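Local coordinates for beta-catenin homolog sys-1 (Caenorhabditis elegans, PDB 3C2G), which acts as a transcription coregulator in the Wnt signaling asymmetry pathway, binds the TCF factor POP-1 directly and activates or represses target genes depending on Wnt signals and partners, at residues A[364-373]-A[426-436]. Numbering follows the deposited sequence.
Sequences IRSNAIFLLH and NEKQQVCKFIE
Lys433 lays successive methylenes over a face of each of two rings of the facing segment, CD on Phe370 and CE on His373. Lys433 CD lies 3.8 Å from the centroid of the Phe370 ring; both are CH-pi contacts displaced toward the ring rim. Gln430 CG and the Gln429 amide meet Phe370 near its plane, at the edge. His373 also turns a ring edge toward the face of Phe434, a T-shaped pair with centroids 5.6 Å apart. Ile369 O and Leu372 CB border Phe434 at its own edge. Bends along the lysine chain bring Lys433 NZ to a salt bridge with Glu436 OE2 at 2.9 Å, on the syn side, tilted 29° out of the carboxylate plane, which ties down the end of the chain.

Gln430 illustrates how a helix break can offer a buried amide both a donor, Phe370 N, and an acceptor, Ile364 O, the second only weakly. Extended beyond CG, it enters as a knob among Ile364, Ala368, Ile369 and Phe370. Gln430 OE1 accepts the N-H of Phe370 N at 3.1 Å, on a lone pair in the carbonyl plane, and NE2 gives a weak bond to Ile364 O. The N-H of NE2 that points away from OE1 makes weak bonds to Asn426 O and OD1. Ile364 O also receives Asn367 N, in the Schellman motif that closes helix 357-365 at Asn367, whose phi is positive.

On the apolar flank Ile369 CD1 packs against Val431 CG2 at 4.1 Å. The axes of the segments 368-373 and 426-432 lie 11° apart, 8.4 Å at closest approach, a near-parallel helix packing within the armadillo domain. Helix 388-409 covers the apolar side through Phe408, Thr404, Leu405 and Leu409, and Ile439 of helix 437-448 touches His373 and Phe434.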
loop_
_atom_site.group_PDB
_atom_site.type_symbol
_atom_site.label_atom_id
_atom_site.label_comp_id
_atom_site.label_asym_id
_atom_site.label_seq_id
_atom_site.Cartn_x
_atom_site.Cartn_y
_atom_site.Cartn_z
ATOM N N ILE A 364 9.926 -6.064 -22.725
ATOM C CA ILE A 364 10.432 -5.474 -23.975
ATOM C C ILE A 364 9.616 -5.880 -25.204
ATOM O O ILE A 364 9.295 -5.035 -26.036
ATOM C CB ILE A 364 11.936 -5.783 -24.164
ATOM C CG1 ILE A 364 12.766 -4.918 -23.219
ATOM C CG2 ILE A 364 12.386 -5.565 -25.611
ATOM C CD1 ILE A 364 14.103 -5.516 -22.929
ATOM N N ARG A 365 9.253 -7.155 -25.306
ATOM C CA ARG A 365 8.456 -7.632 -26.439
ATOM C C ARG A 365 7.048 -7.054 -26.439
ATOM O O ARG A 365 6.370 -7.056 -27.470
ATOM C CB ARG A 365 8.396 -9.158 -26.483
ATOM C CG ARG A 365 9.689 -9.820 -26.926
ATOM C CD ARG A 365 9.502 -11.313 -27.240
ATOM N NE ARG A 365 9.545 -12.158 -26.043
ATOM C CZ ARG A 365 8.466 -12.605 -25.395
ATOM N NH1 ARG A 365 7.247 -12.295 -25.828
ATOM N NH2 ARG A 365 8.607 -13.365 -24.309
ATOM N N SER A 366 6.595 -6.558 -25.295
ATOM C CA SER A 366 5.299 -5.897 -25.265
ATOM C C SER A 366 5.443 -4.379 -25.257
ATOM O O SER A 366 4.485 -3.662 -24.947
ATOM C CB SER A 366 4.470 -6.392 -24.083
ATOM O OG SER A 366 4.451 -7.816 -24.080
ATOM N N ASN A 367 6.636 -3.899 -25.610
ATOM C CA ASN A 367 6.901 -2.467 -25.753
ATOM C C ASN A 367 6.905 -1.689 -24.444
ATOM O O ASN A 367 6.577 -0.507 -24.423
ATOM C CB ASN A 367 5.920 -1.816 -26.749
ATOM C CG ASN A 367 6.417 -1.881 -28.194
ATOM O OD1 ASN A 367 7.325 -2.656 -28.526
ATOM N ND2 ASN A 367 5.828 -1.059 -29.059
ATOM N N ALA A 368 7.280 -2.346 -23.355
ATOM C CA ALA A 368 7.264 -1.692 -22.052
ATOM C C ALA A 368 8.030 -0.366 -22.072
ATOM O O ALA A 368 7.562 0.623 -21.520
ATOM C CB ALA A 368 7.813 -2.617 -20.972
ATOM N N ILE A 369 9.188 -0.338 -22.730
ATOM C CA ILE A 369 10.013 0.874 -22.741
ATOM C C ILE A 369 9.318 2.015 -23.472
ATOM O O ILE A 369 9.267 3.140 -22.972
ATOM C CB ILE A 369 11.459 0.626 -23.260
ATOM C CG1 ILE A 369 12.174 -0.359 -22.335
ATOM C CG2 ILE A 369 12.242 1.933 -23.305
ATOM C CD1 ILE A 369 13.324 -1.119 -22.964
ATOM N N PHE A 370 8.752 1.725 -24.633
ATOM C CA PHE A 370 7.934 2.708 -25.319
ATOM C C PHE A 370 6.847 3.279 -24.391
ATOM O O PHE A 370 6.609 4.486 -24.367
ATOM C CB PHE A 370 7.280 2.081 -26.547
ATOM C CG PHE A 370 7.328 2.949 -27.758
ATOM C CD1 PHE A 370 8.237 2.676 -28.783
ATOM C CD2 PHE A 370 6.472 4.053 -27.878
ATOM C CE1 PHE A 370 8.296 3.480 -29.915
ATOM C CE2 PHE A 370 6.521 4.873 -29.006
ATOM C CZ PHE A 370 7.435 4.582 -30.033
ATOM N N LEU A 371 6.192 2.405 -23.629
ATOM C CA LEU A 371 5.095 2.813 -22.774
ATOM C C LEU A 371 5.534 3.750 -21.667
ATOM O O LEU A 371 4.827 4.718 -21.365
ATOM C CB LEU A 371 4.372 1.597 -22.190
ATOM C CG LEU A 371 3.208 1.902 -21.243
ATOM C CD1 LEU A 371 2.120 2.657 -21.968
ATOM C CD2 LEU A 371 2.673 0.634 -20.649
ATOM N N LEU A 372 6.691 3.472 -21.068
ATOM C CA LEU A 372 7.285 4.397 -20.103
ATOM C C LEU A 372 7.442 5.794 -20.682
ATOM O O LEU A 372 7.187 6.783 -20.000
ATOM C CB LEU A 372 8.652 3.911 -19.637
ATOM C CG LEU A 372 8.753 2.502 -19.072
ATOM C CD1 LEU A 372 10.210 2.184 -18.792
ATOM C CD2 LEU A 372 7.886 2.341 -17.824
ATOM N N HIS A 373 7.868 5.871 -21.937
ATOM C CA HIS A 373 8.056 7.149 -22.603
ATOM C C HIS A 373 6.729 7.892 -22.737
ATOM O O HIS A 373 6.659 9.095 -22.518
ATOM C CB HIS A 373 8.721 6.948 -23.975
ATOM C CG HIS A 373 8.949 8.222 -24.720
ATOM N ND1 HIS A 373 7.985 8.802 -25.522
ATOM C CD2 HIS A 373 10.022 9.045 -24.764
ATOM C CE1 HIS A 373 8.460 9.924 -26.029
ATOM N NE2 HIS A 373 9.696 10.093 -25.590
ATOM N N ASN A 426 14.657 -3.549 -31.860
ATOM C CA ASN A 426 13.451 -3.288 -31.063
ATOM C C ASN A 426 13.758 -2.504 -29.775
ATOM O O ASN A 426 13.234 -1.402 -29.567
ATOM C CB ASN A 426 12.732 -4.595 -30.729
ATOM C CG ASN A 426 11.309 -4.370 -30.224
ATOM O OD1 ASN A 426 10.757 -3.267 -30.334
ATOM N ND2 ASN A 426 10.701 -5.431 -29.687
ATOM N N GLU A 427 14.616 -3.078 -28.931
ATOM C CA GLU A 427 15.127 -2.410 -27.738
ATOM C C GLU A 427 15.732 -1.036 -28.064
ATOM O O GLU A 427 15.486 -0.069 -27.345
ATOM C CB GLU A 427 16.195 -3.265 -27.042
ATOM C CG GLU A 427 15.768 -4.663 -26.624
ATOM C CD GLU A 427 15.991 -5.711 -27.699
ATOM O OE1 GLU A 427 16.983 -6.466 -27.588
ATOM O OE2 GLU A 427 15.181 -5.779 -28.650
ATOM N N LYS A 428 16.514 -0.960 -29.144
ATOM C CA LYS A 428 17.257 0.257 -29.479
ATOM C C LYS A 428 16.341 1.436 -29.747
ATOM O O LYS A 428 16.575 2.515 -29.209
ATOM C CB LYS A 428 18.222 0.050 -30.658
ATOM C CG LYS A 428 19.549 -0.634 -30.327
ATOM C CD LYS A 428 20.233 -1.065 -31.627
ATOM C CE LYS A 428 21.753 -1.241 -31.490
ATOM N NZ LYS A 428 22.171 -2.646 -31.149
ATOM N N GLN A 429 15.296 1.245 -30.552
ATOM C CA GLN A 429 14.411 2.373 -30.869
ATOM C C GLN A 429 13.609 2.842 -29.646
ATOM O O GLN A 429 13.334 4.029 -29.496
ATOM C CB GLN A 429 13.512 2.125 -32.104
ATOM C CG GLN A 429 12.521 0.964 -32.016
ATOM C CD GLN A 429 11.320 1.120 -32.975
ATOM O OE1 GLN A 429 11.476 1.393 -34.177
ATOM N NE2 GLN A 429 10.115 0.932 -32.438
ATOM N N GLN A 430 13.263 1.910 -28.770
ATOM C CA GLN A 430 12.553 2.251 -27.541
ATOM C C GLN A 430 13.451 3.087 -26.616
ATOM O O GLN A 430 13.085 4.185 -26.204
ATOM C CB GLN A 430 12.029 0.984 -26.837
ATOM C CG GLN A 430 10.885 0.237 -27.570
ATOM C CD GLN A 430 10.433 -1.023 -26.823
ATOM O OE1 GLN A 430 9.837 -0.947 -25.742
ATOM N NE2 GLN A 430 10.731 -2.189 -27.391
ATOM N N VAL A 431 14.650 2.593 -26.333
ATOM C CA VAL A 431 15.567 3.316 -25.465
ATOM C C VAL A 431 15.954 4.693 -26.022
ATOM O O VAL A 431 16.109 5.650 -25.259
ATOM C CB VAL A 431 16.808 2.475 -25.156
ATOM C CG1 VAL A 431 17.849 3.284 -24.393
ATOM C CG2 VAL A 431 16.410 1.229 -24.363
ATOM N N CYS A 432 16.090 4.804 -27.342
ATOM C CA CYS A 432 16.575 6.047 -27.957
ATOM C C CYS A 432 15.545 7.161 -27.941
ATOM O O CYS A 432 15.881 8.334 -28.064
ATOM C CB CYS A 432 17.051 5.797 -29.390
ATOM S SG CYS A 432 18.635 4.938 -29.471
ATOM N N LYS A 433 14.283 6.796 -27.800
ATOM C CA LYS A 433 13.235 7.788 -27.584
ATOM C C LYS A 433 13.539 8.692 -26.381
ATOM O O LYS A 433 13.159 9.862 -26.378
ATOM C CB LYS A 433 11.890 7.100 -27.391
ATOM C CG LYS A 433 11.283 6.574 -28.673
ATOM C CD LYS A 433 9.762 6.649 -28.614
ATOM C CE LYS A 433 9.247 8.028 -29.024
ATOM N NZ LYS A 433 9.360 8.240 -30.502
ATOM N N PHE A 434 14.240 8.154 -25.380
ATOM C CA PHE A 434 14.559 8.915 -24.176
ATOM C C PHE A 434 15.582 10.036 -24.351
ATOM O O PHE A 434 15.750 10.849 -23.437
ATOM C CB PHE A 434 14.917 7.997 -22.991
ATOM C CG PHE A 434 13.710 7.417 -22.299
ATOM C CD1 PHE A 434 13.112 8.082 -21.237
ATOM C CD2 PHE A 434 13.150 6.220 -22.731
ATOM C CE1 PHE A 434 11.982 7.542 -20.599
ATOM C CE2 PHE A 434 12.023 5.681 -22.099
ATOM C CZ PHE A 434 11.442 6.339 -21.030
ATOM N N ILE A 435 16.239 10.102 -25.513
ATOM C CA ILE A 435 17.027 11.281 -25.841
ATOM C C ILE A 435 16.359 12.235 -26.827
ATOM O O ILE A 435 16.977 13.212 -27.256
ATOM C CB ILE A 435 18.504 10.967 -26.266
ATOM C CG1 ILE A 435 18.581 9.863 -27.330
ATOM C CG2 ILE A 435 19.368 10.650 -25.041
ATOM C CD1 ILE A 435 18.369 10.366 -28.746
ATOM N N GLU A 436 15.094 11.994 -27.168
ATOM C CA GLU A 436 14.333 12.979 -27.947
ATOM C C GLU A 436 14.179 14.256 -27.133
ATOM O O GLU A 436 14.120 14.198 -25.908
ATOM C CB GLU A 436 12.966 12.437 -28.347
ATOM C CG GLU A 436 12.985 11.465 -29.525
ATOM C CD GLU A 436 11.603 10.925 -29.867
ATOM O OE1 GLU A 436 10.630 11.246 -29.145
ATOM O OE2 GLU A 436 11.487 10.180 -30.862
#